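Local coordinates for uncharacterized oxidoreductase yvaA (Bacillus subtilis subsp. subtilis, PDB 3GDO), which catalyses the reversible NADPH-dependent reduction of scyllo-inosose to scyllo-inositol and cannot use NADH in place of NADPH, at residues B[147-152]-B[183-188]; B[194-199]-B[333-338]; B[215-220]-B[224-229]; B[240-243]-B[248-251]. One frame throughout, in Å; residues are numbered along the deposited sequence.

Contact 1: residues B[147-152]-B[183-188]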
# COMPACT_ATOMS: atom_id res chain seq x y z
N ASN B 147 2.20 8.99 11.19
CA ASN B 147 3.28 9.17 10.22
C ASN B 147 2.95 8.55 8.85
O ASN B 147 3.51 8.93 7.84
CB ASN B 147 4.62 8.66 10.78
CG ASN B 147 4.61 7.16 11.06
OD1 ASN B 147 4.55 6.34 10.13
ND2 ASN B 147 4.68 6.80 12.32
N THR B 148 2.04 7.58 8.85
CA THR B 148 1.67 6.87 7.63
C THR B 148 0.18 6.58 7.68
O THR B 148 -0.35 6.03 8.69
CB THR B 148 2.45 5.52 7.48
OG1 THR B 148 3.85 5.75 7.54
CG2 THR B 148 2.18 4.85 6.14
N TYR B 149 -0.50 6.86 6.56
CA TYR B 149 -1.98 6.76 6.51
C TYR B 149 -2.34 6.17 5.16
O TYR B 149 -2.24 6.84 4.11
CB TYR B 149 -2.61 8.17 6.69
CG TYR B 149 -4.13 8.18 6.65
CD1 TYR B 149 -4.89 7.87 7.79
CD2 TYR B 149 -4.82 8.54 5.49
CE1 TYR B 149 -6.30 7.88 7.75
CE2 TYR B 149 -6.22 8.58 5.44
CZ TYR B 149 -6.95 8.24 6.56
OH TYR B 149 -8.32 8.27 6.48
N GLN B 150 -2.69 4.89 5.16
CA GLN B 150 -2.81 4.14 3.89
C GLN B 150 -4.19 3.58 3.80
O GLN B 150 -4.64 2.87 4.71
CB GLN B 150 -1.81 2.97 3.83
CG GLN B 150 -0.38 3.40 3.71
CD GLN B 150 0.61 2.23 3.74
OE1 GLN B 150 0.29 1.14 4.26
NE2 GLN B 150 1.83 2.46 3.22
N VAL B 151 -4.87 3.93 2.72
CA VAL B 151 -6.29 3.56 2.58
C VAL B 151 -6.46 2.86 1.24
O VAL B 151 -5.97 3.37 0.20
CB VAL B 151 -7.25 4.81 2.67
CG1 VAL B 151 -8.68 4.37 2.71
CG2 VAL B 151 -6.91 5.62 3.93
N SER B 152 -7.10 1.71 1.25
CA SER B 152 -7.41 1.08 -0.06
C SER B 152 -8.87 0.90 -0.31
O SER B 152 -9.66 0.69 0.62
CB SER B 152 -6.65 -0.23 -0.29
OG SER B 152 -7.22 -1.29 0.42
N ILE B 183 -10.12 10.59 -0.36
CA ILE B 183 -9.44 11.87 -0.43
C ILE B 183 -10.09 12.87 0.55
O ILE B 183 -9.40 13.56 1.30
CB ILE B 183 -9.48 12.42 -1.87
CG1 ILE B 183 -8.52 11.63 -2.76
CG2 ILE B 183 -9.13 13.94 -1.92
CD1 ILE B 183 -8.71 11.94 -4.30
N ASP B 184 -11.41 12.91 0.57
CA ASP B 184 -12.13 13.85 1.44
C ASP B 184 -11.78 13.56 2.89
O ASP B 184 -11.54 14.49 3.72
CB ASP B 184 -13.66 13.76 1.23
CG ASP B 184 -14.45 14.67 2.21
OD1 ASP B 184 -14.42 15.90 2.03
OD2 ASP B 184 -15.11 14.15 3.17
N GLN B 185 -11.75 12.27 3.22
CA GLN B 185 -11.45 11.84 4.58
C GLN B 185 -10.06 12.32 4.97
O GLN B 185 -9.84 12.86 6.07
CB GLN B 185 -11.53 10.33 4.68
CG GLN B 185 -12.97 9.81 4.68
CD GLN B 185 -13.08 8.30 4.85
OE1 GLN B 185 -12.13 7.56 4.63
NE2 GLN B 185 -14.25 7.84 5.27
N THR B 186 -9.12 12.13 4.04
CA THR B 186 -7.72 12.51 4.26
C THR B 186 -7.57 14.01 4.45
O THR B 186 -6.83 14.46 5.35
CB THR B 186 -6.78 12.05 3.12
OG1 THR B 186 -7.03 10.66 2.82
CG2 THR B 186 -5.34 12.22 3.52
N LEU B 187 -8.24 14.79 3.59
CA LEU B 187 -8.22 16.26 3.69
C LEU B 187 -8.86 16.67 5.02
O LEU B 187 -8.36 17.55 5.71
CB LEU B 187 -8.95 16.89 2.54
CG LEU B 187 -8.30 16.65 1.16
CD1 LEU B 187 -9.06 17.43 0.13
CD2 LEU B 187 -6.84 16.94 1.13
N HIS B 188 -9.91 15.96 5.40
CA HIS B 188 -10.63 16.26 6.63
C HIS B 188 -9.70 16.10 7.81
O HIS B 188 -9.70 16.93 8.73
CB HIS B 188 -11.87 15.36 6.80
CG HIS B 188 -12.74 15.74 7.96
ND1 HIS B 188 -13.34 16.99 8.07
CD2 HIS B 188 -13.12 15.04 9.06
CE1 HIS B 188 -14.07 17.02 9.17
NE2 HIS B 188 -13.95 15.86 9.79
O HOH W 1 -9.36 8.02 3.78
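Tyr149 reaches from the strand to the helix lying on the sheet and meets Thr186 and Gln185 there. It gives the largest share of the buried surface: CG stands anti to the backbone N (chi1 180°), which sends the ring straight off the sheet toward residues 183-188. Thr186 arrives at the ring edge, near the ring plane, with OG1 3.4 Å from Tyr149 CE2. That hydroxyl is also hydrogen-bonded to the carbonyl of Ile182 one turn back in the helix, so its polar need is met locally while it lies against the aromatic edge. Farther out, Tyr149 OH passes CB of Gln185 at 4.2 Å without bonding to the side chain directly. A water joins them instead, accepting from Tyr149 OH at 2.9 Å and donating to Gln185 OE1 at 2.9 Å. Phe190, later in helix 174-190, packs edge-to-face with the Tyr149 ring. In this C-terminal alpha/beta domain, strand and helix are thus coupled by aromatic packing and, beside it, a small polar cluster in which one water bridges buried side chains. Gln185 OE1 takes both that water and Tyr239 OH, and NE2 is held by the carbonyl of Arg125, so the rotation of the amide is probably fixed.

Contact 2: residues B[194-199]-B[333-338]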
# COMPACT_ATOMS: atom_id res chain seq x y z
N LYS B 194 1.40 19.02 0.55
CA LYS B 194 2.19 19.93 -0.25
C LYS B 194 2.46 19.43 -1.66
O LYS B 194 2.90 20.20 -2.50
CB LYS B 194 3.46 20.38 0.44
CG LYS B 194 4.29 19.32 1.08
CD LYS B 194 5.33 20.07 1.93
CE LYS B 194 6.17 19.15 2.81
NZ LYS B 194 7.23 18.47 1.99
N ALA B 195 2.17 18.15 -1.92
CA ALA B 195 2.36 17.62 -3.25
C ALA B 195 1.55 16.35 -3.42
O ALA B 195 1.09 15.75 -2.42
CB ALA B 195 3.84 17.40 -3.53
N VAL B 196 1.34 15.96 -4.68
CA VAL B 196 0.60 14.74 -5.02
C VAL B 196 1.43 14.02 -6.06
O VAL B 196 1.90 14.65 -7.03
CB VAL B 196 -0.79 15.07 -5.62
CG1 VAL B 196 -1.55 13.80 -6.10
CG2 VAL B 196 -1.65 15.87 -4.64
N THR B 197 1.65 12.73 -5.86
CA THR B 197 2.32 11.90 -6.87
C THR B 197 1.33 10.75 -7.19
O THR B 197 0.79 10.11 -6.27
CB THR B 197 3.68 11.41 -6.36
OG1 THR B 197 4.48 12.53 -5.95
CG2 THR B 197 4.46 10.59 -7.46
N ALA B 198 1.06 10.48 -8.46
CA ALA B 198 -0.03 9.53 -8.73
C ALA B 198 0.16 8.74 -10.00
O ALA B 198 0.79 9.20 -10.95
CB ALA B 198 -1.38 10.28 -8.76
N ASN B 199 -0.44 7.55 -10.01
CA ASN B 199 -0.62 6.78 -11.22
C ASN B 199 -2.12 6.52 -11.34
O ASN B 199 -2.78 6.00 -10.41
CB ASN B 199 0.20 5.48 -11.18
CG ASN B 199 0.10 4.67 -12.47
OD1 ASN B 199 0.08 5.23 -13.58
ND2 ASN B 199 0.02 3.33 -12.34
N ILE B 333 -7.78 15.59 -7.09
CA ILE B 333 -8.06 14.69 -8.22
C ILE B 333 -7.36 15.19 -9.51
O ILE B 333 -6.72 14.40 -10.20
CB ILE B 333 -9.57 14.47 -8.42
CG1 ILE B 333 -10.10 13.58 -7.29
CG2 ILE B 333 -9.86 13.79 -9.70
CD1 ILE B 333 -11.59 13.48 -7.31
N GLU B 334 -7.44 16.49 -9.80
CA GLU B 334 -6.81 17.06 -11.01
C GLU B 334 -5.30 16.98 -10.97
O GLU B 334 -4.66 16.71 -11.99
CB GLU B 334 -7.26 18.52 -11.26
CG GLU B 334 -8.68 18.63 -11.84
CD GLU B 334 -9.08 20.08 -12.30
OE1 GLU B 334 -9.18 20.33 -13.52
OE2 GLU B 334 -9.28 20.96 -11.43
N ALA B 335 -4.73 17.20 -9.80
CA ALA B 335 -3.27 17.11 -9.62
C ALA B 335 -2.76 15.66 -9.77
O ALA B 335 -1.70 15.42 -10.33
CB ALA B 335 -2.84 17.69 -8.26
N ALA B 336 -3.53 14.71 -9.25
CA ALA B 336 -3.26 13.27 -9.49
C ALA B 336 -3.25 12.93 -10.97
O ALA B 336 -2.37 12.21 -11.43
CB ALA B 336 -4.32 12.40 -8.78
N MET B 337 -4.24 13.45 -11.71
CA MET B 337 -4.36 13.15 -13.15
C MET B 337 -3.18 13.73 -13.88
O MET B 337 -2.58 13.10 -14.76
CB MET B 337 -5.70 13.65 -13.69
CG MET B 337 -6.93 12.99 -12.99
SD MET B 337 -8.60 13.60 -13.47
CE MET B 337 -8.61 13.19 -15.19
N GLU B 338 -2.82 14.94 -13.47
CA GLU B 338 -1.70 15.67 -14.03
C GLU B 338 -0.35 14.99 -13.65
O GLU B 338 0.54 14.82 -14.52
CB GLU B 338 -1.77 17.14 -13.56
CG GLU B 338 -0.77 18.08 -14.19
CD GLU B 338 -1.06 18.35 -15.67
OE1 GLU B 338 -2.19 18.04 -16.14
OE2 GLU B 338 -0.16 18.89 -16.35
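Ala198 and Ala336 meet where helix 323-342 packs across strand 195-201, and their small side chains let the backbones come close: the two CA atoms are 5.0 Å apart. The axes of the short segments approach to 6.8 Å and cross at -58°. The tightest approach is that of Ala198 CB to the helix backbone, 3.4 Å from Ala336 O; the closest pair of side chains is Ala198 CB with Ala336 CB, at 3.6 Å. Val196, two residues earlier on the same face of the strand, divides its branches between two helix residues. CG1, anti to the backbone N (chi1 175°), rests against the main chain of Ala336, 3.8 Å from its N, and also meets the Ala336 methyl. CG2 turns to the other neighbour and approaches Ala335 CB at 4.2 Å, a looser fit. Leu215 of the next strand closes the apolar patch, touching both Ala198 and Ala336, while Ile346 covers Ala335.

The other face of the strand is a different environment. Thr197 and Asn199 point away from the helix and are partly exposed; they pack on Thr197 and Gln223 of the second subunit. On the far side of the helix Met337 is exposed.

The side chains that meet are all apolar, packing on each other and on the helix backbone, and the close approach rests on Ala198 and Ala336. Between these two segments the hold is van der Waals contact; just beyond residues 333-338, Ser339 OG bonds Ala198 N and adds a polar tie between strand and helix.

Contact 3: residues B[215-220]-B[224-229]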
# COMPACT_ATOMS: atom_id res chain seq x y z
N LEU B 215 -2.44 7.07 -5.26
CA LEU B 215 -2.02 8.45 -5.00
C LEU B 215 -1.17 8.54 -3.74
O LEU B 215 -1.49 7.90 -2.74
CB LEU B 215 -3.25 9.35 -4.79
CG LEU B 215 -3.98 10.03 -5.95
CD1 LEU B 215 -4.52 9.00 -6.95
CD2 LEU B 215 -5.13 10.84 -5.35
N THR B 216 -0.12 9.34 -3.80
CA THR B 216 0.63 9.70 -2.60
C THR B 216 0.42 11.20 -2.33
O THR B 216 0.77 12.05 -3.19
CB THR B 216 2.15 9.41 -2.76
OG1 THR B 216 2.36 8.01 -3.02
CG2 THR B 216 2.93 9.85 -1.50
N LEU B 217 -0.14 11.50 -1.17
CA LEU B 217 -0.23 12.90 -0.68
C LEU B 217 0.87 13.22 0.32
O LEU B 217 0.97 12.60 1.40
CB LEU B 217 -1.61 13.22 -0.09
CG LEU B 217 -2.78 13.47 -1.05
CD1 LEU B 217 -3.04 12.33 -2.02
CD2 LEU B 217 -4.09 13.75 -0.27
N ASP B 218 1.72 14.17 -0.09
CA ASP B 218 2.96 14.45 0.60
C ASP B 218 2.68 15.49 1.69
O ASP B 218 2.38 16.65 1.39
CB ASP B 218 4.02 14.94 -0.42
CG ASP B 218 5.38 15.32 0.23
OD1 ASP B 218 5.61 15.06 1.44
OD2 ASP B 218 6.22 15.89 -0.50
N TYR B 219 2.73 15.05 2.94
CA TYR B 219 2.66 15.97 4.07
C TYR B 219 4.01 15.97 4.82
O TYR B 219 4.02 16.05 6.02
CB TYR B 219 1.59 15.53 5.04
CG TYR B 219 0.15 15.57 4.54
CD1 TYR B 219 -0.69 16.68 4.80
CD2 TYR B 219 -0.39 14.49 3.84
CE1 TYR B 219 -2.03 16.71 4.36
CE2 TYR B 219 -1.73 14.50 3.42
CZ TYR B 219 -2.54 15.62 3.67
OH TYR B 219 -3.84 15.61 3.23
N GLY B 220 5.13 15.82 4.12
CA GLY B 220 6.46 15.86 4.77
C GLY B 220 6.74 14.54 5.47
O GLY B 220 6.96 13.50 4.83
N ALA B 224 0.45 10.03 3.04
CA ALA B 224 -0.92 9.52 2.95
C ALA B 224 -0.96 8.83 1.61
O ALA B 224 -0.57 9.44 0.59
CB ALA B 224 -1.95 10.66 3.01
N ILE B 225 -1.38 7.55 1.60
CA ILE B 225 -1.31 6.75 0.38
C ILE B 225 -2.73 6.28 0.11
O ILE B 225 -3.30 5.61 0.98
CB ILE B 225 -0.40 5.49 0.53
CG1 ILE B 225 1.03 5.80 1.01
CG2 ILE B 225 -0.48 4.58 -0.74
CD1 ILE B 225 1.82 6.74 0.21
N LEU B 226 -3.30 6.59 -1.06
CA LEU B 226 -4.71 6.27 -1.32
C LEU B 226 -4.77 5.56 -2.64
O LEU B 226 -4.25 6.06 -3.66
CB LEU B 226 -5.58 7.53 -1.40
CG LEU B 226 -5.49 8.49 -0.22
CD1 LEU B 226 -6.09 9.85 -0.62
CD2 LEU B 226 -6.20 7.90 0.98
N TYR B 227 -5.35 4.35 -2.62
CA TYR B 227 -5.26 3.50 -3.80
C TYR B 227 -6.46 2.61 -3.92
O TYR B 227 -7.17 2.35 -2.93
CB TYR B 227 -3.94 2.71 -3.81
CG TYR B 227 -3.81 1.67 -2.73
CD1 TYR B 227 -4.22 0.35 -2.96
CD2 TYR B 227 -3.26 2.01 -1.46
CE1 TYR B 227 -4.10 -0.61 -1.99
CE2 TYR B 227 -3.13 1.03 -0.45
CZ TYR B 227 -3.55 -0.28 -0.74
OH TYR B 227 -3.44 -1.28 0.20
N GLY B 228 -6.66 2.11 -5.12
CA GLY B 228 -7.87 1.38 -5.45
C GLY B 228 -7.67 0.67 -6.77
O GLY B 228 -7.18 1.30 -7.73
N GLY B 229 -7.98 -0.62 -6.81
CA GLY B 229 -8.09 -1.33 -8.11
C GLY B 229 -9.43 -1.99 -8.38
O GLY B 229 -10.30 -2.09 -7.49
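Leu215 and Leu226 form one hydrogen-bonded pair of an antiparallel beta hairpin, and Leu217 with Ala224 forms the next; between them Thr216 and Ile225 make a non-hydrogen-bonded pair. Both hydrogen-bonded pairs are satisfied in each direction, by four fairly straight bonds with N-H...O angles of 160-167°. Leu215 N gives to Leu226 O at 2.6 Å, and the return bond from Leu226 N to Leu215 O is 2.8 Å. Leu217 N to Ala224 O measures 2.7 Å, while Ala224 N to Leu217 O is longer at 3.1 Å. The backbone of Thr216 turns outward to bond Thr197, and that of Ile225 bonds Tyr149 and Val151, which knits the hairpin into the mixed sheet on both flanks. Near the turn Asp218 OD1 accepts from Gly220 N at 2.8 Å, an Asx turn; Gln223 NE2 also donates to that oxygen, and Tyr219 OH bonds the carbonyl of Gly191.

The leucine face is apolar and is covered by helices 174-190 and 323-342. There Leu217 CD1 meets Leu226 CD1 at 4.2 Å, and the Tyr219 ring offers its edge to Ala224, CE2 to CB 3.9 Å. On the opposite face Thr216 and Ile225 lie side by side, pointing the same way; with Ile225 CG1 beside the backbone N (chi1 -55°), CD1 comes 3.5 Å from Thr216 OG1.

Contact 4: residues B[240-243]-B[248-251]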
# COMPACT_ATOMS: atom_id res chain seq x y z
N GLN B 240 -4.77 1.30 7.14
CA GLN B 240 -3.58 1.00 7.91
C GLN B 240 -2.99 2.33 8.30
O GLN B 240 -2.49 3.12 7.44
CB GLN B 240 -2.56 0.19 7.08
CG GLN B 240 -3.10 -1.15 6.56
CD GLN B 240 -2.17 -1.84 5.55
OE1 GLN B 240 -1.09 -2.31 5.88
NE2 GLN B 240 -2.62 -1.93 4.30
N ILE B 241 -3.02 2.58 9.61
CA ILE B 241 -2.58 3.87 10.12
C ILE B 241 -1.52 3.72 11.20
O ILE B 241 -1.79 3.07 12.22
CB ILE B 241 -3.77 4.68 10.70
CG1 ILE B 241 -4.96 4.71 9.73
CG2 ILE B 241 -3.31 6.11 11.06
CD1 ILE B 241 -6.24 5.33 10.35
N HIS B 242 -0.36 4.35 11.01
CA HIS B 242 0.77 4.22 11.93
C HIS B 242 1.16 5.56 12.52
O HIS B 242 1.44 6.52 11.77
CB HIS B 242 2.00 3.60 11.23
CG HIS B 242 1.66 2.38 10.43
ND1 HIS B 242 1.05 1.28 11.00
CD2 HIS B 242 1.85 2.08 9.12
CE1 HIS B 242 0.83 0.38 10.06
NE2 HIS B 242 1.29 0.84 8.90
N GLY B 243 1.18 5.61 13.85
CA GLY B 243 1.63 6.81 14.60
C GLY B 243 2.85 6.54 15.49
O GLY B 243 3.43 5.45 15.42
N PHE B 248 -3.41 1.36 13.75
CA PHE B 248 -4.80 0.91 13.62
C PHE B 248 -4.94 0.24 12.28
O PHE B 248 -4.61 0.85 11.24
CB PHE B 248 -5.77 2.09 13.75
CG PHE B 248 -7.23 1.69 13.88
CD1 PHE B 248 -7.66 0.91 14.96
CD2 PHE B 248 -8.17 2.11 12.93
CE1 PHE B 248 -8.99 0.53 15.10
CE2 PHE B 248 -9.51 1.74 13.04
CZ PHE B 248 -9.94 0.95 14.14
N ILE B 249 -5.36 -1.02 12.27
CA ILE B 249 -5.50 -1.77 11.00
C ILE B 249 -6.90 -2.30 10.95
O ILE B 249 -7.34 -2.96 11.90
CB ILE B 249 -4.59 -2.99 10.87
CG1 ILE B 249 -3.10 -2.67 11.15
CG2 ILE B 249 -4.82 -3.69 9.50
CD1 ILE B 249 -2.49 -1.70 10.27
N LYS B 250 -7.63 -2.02 9.87
CA LYS B 250 -9.03 -2.43 9.82
C LYS B 250 -9.47 -2.84 8.43
O LYS B 250 -9.13 -2.16 7.43
CB LYS B 250 -9.93 -1.29 10.34
CG LYS B 250 -11.42 -1.70 10.39
CD LYS B 250 -12.32 -0.58 11.02
CE LYS B 250 -13.77 -1.06 11.14
NZ LYS B 250 -14.29 -1.79 9.86
N TYR B 251 -10.26 -3.91 8.37
CA TYR B 251 -10.90 -4.37 7.13
C TYR B 251 -12.39 -3.95 7.07
O TYR B 251 -13.00 -3.65 8.08
CB TYR B 251 -10.86 -5.90 7.02
CG TYR B 251 -9.48 -6.54 6.87
CD1 TYR B 251 -9.13 -7.18 5.67
CD2 TYR B 251 -8.55 -6.50 7.91
CE1 TYR B 251 -7.88 -7.78 5.49
CE2 TYR B 251 -7.27 -7.12 7.77
CZ TYR B 251 -6.96 -7.76 6.55
OH TYR B 251 -5.76 -8.37 6.37
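Ile241 and Phe248 exchange the two backbone hydrogen bonds that pair the strands of this antiparallel beta hairpin, 239-243 with 246-250. Phe248 N donates to Ile241 O at 2.8 Å, and Ile241 N donates back to Phe248 O at 2.9 Å; both bonds are fairly straight and lie in the plane of the accepting carbonyl. Phe248 O takes a second, weaker approach from Gln240 CA, a CA-H...O contact of 3.5 Å. Gln240 and Ile249 form the adjoining non-hydrogen-bonded pair. Beyond the pairing, the extended Lys250 chain leads away from residues 240-243, carrying NZ to Tyr251 O and to a salt bridge with Asp274.

Outside this backbone pairing the two faces pack differently. On one, Ile241 and Phe248 stand beside each other with their CB atoms 4.5 Å apart. The phenyl ring then swings off toward helix 129-139, where Ile134 and Leu137 receive it; this face therefore forms part of the domain's buried sheet-helix layer.

The other face looks to the second subunit, whose Ala234 packs on both Ile249 and His242, the latter also hydrogen-bonded through ND1 to Ser247 OG of its own hairpin. Here Ile249 does the reaching. Its CG1 lies beside the backbone N (chi1 -51°), and the following bend (chi2 -61°) brings CD1 across to the neighbouring strand. That one methyl touches two side chains, with Ile249 CD1 3.7 Å from Gln240 CB and 3.9 Å from His242 CE1.

All four contacts belong to the C-terminal alpha/beta domain and share its mixed sheet. Across that sheet the order runs from contact 4 through strand 146-152 of contact 1 to the hairpin of contact 3 and strand 195-201 of contact 2. Centres of contacts 1 and 3 are about 7 Å apart, whereas contacts 2 and 4, with centres about 23 Å apart, do not touch. Along the chain contact 1 closes first; contacts 3 and 4 follow in series inside the loop closed by contact 2. Helices 174-190 and 323-342 meet through Ile183 and Ile333 on one face, while every contact also touches the second subunit, making the sheet both domain core and dimer surface.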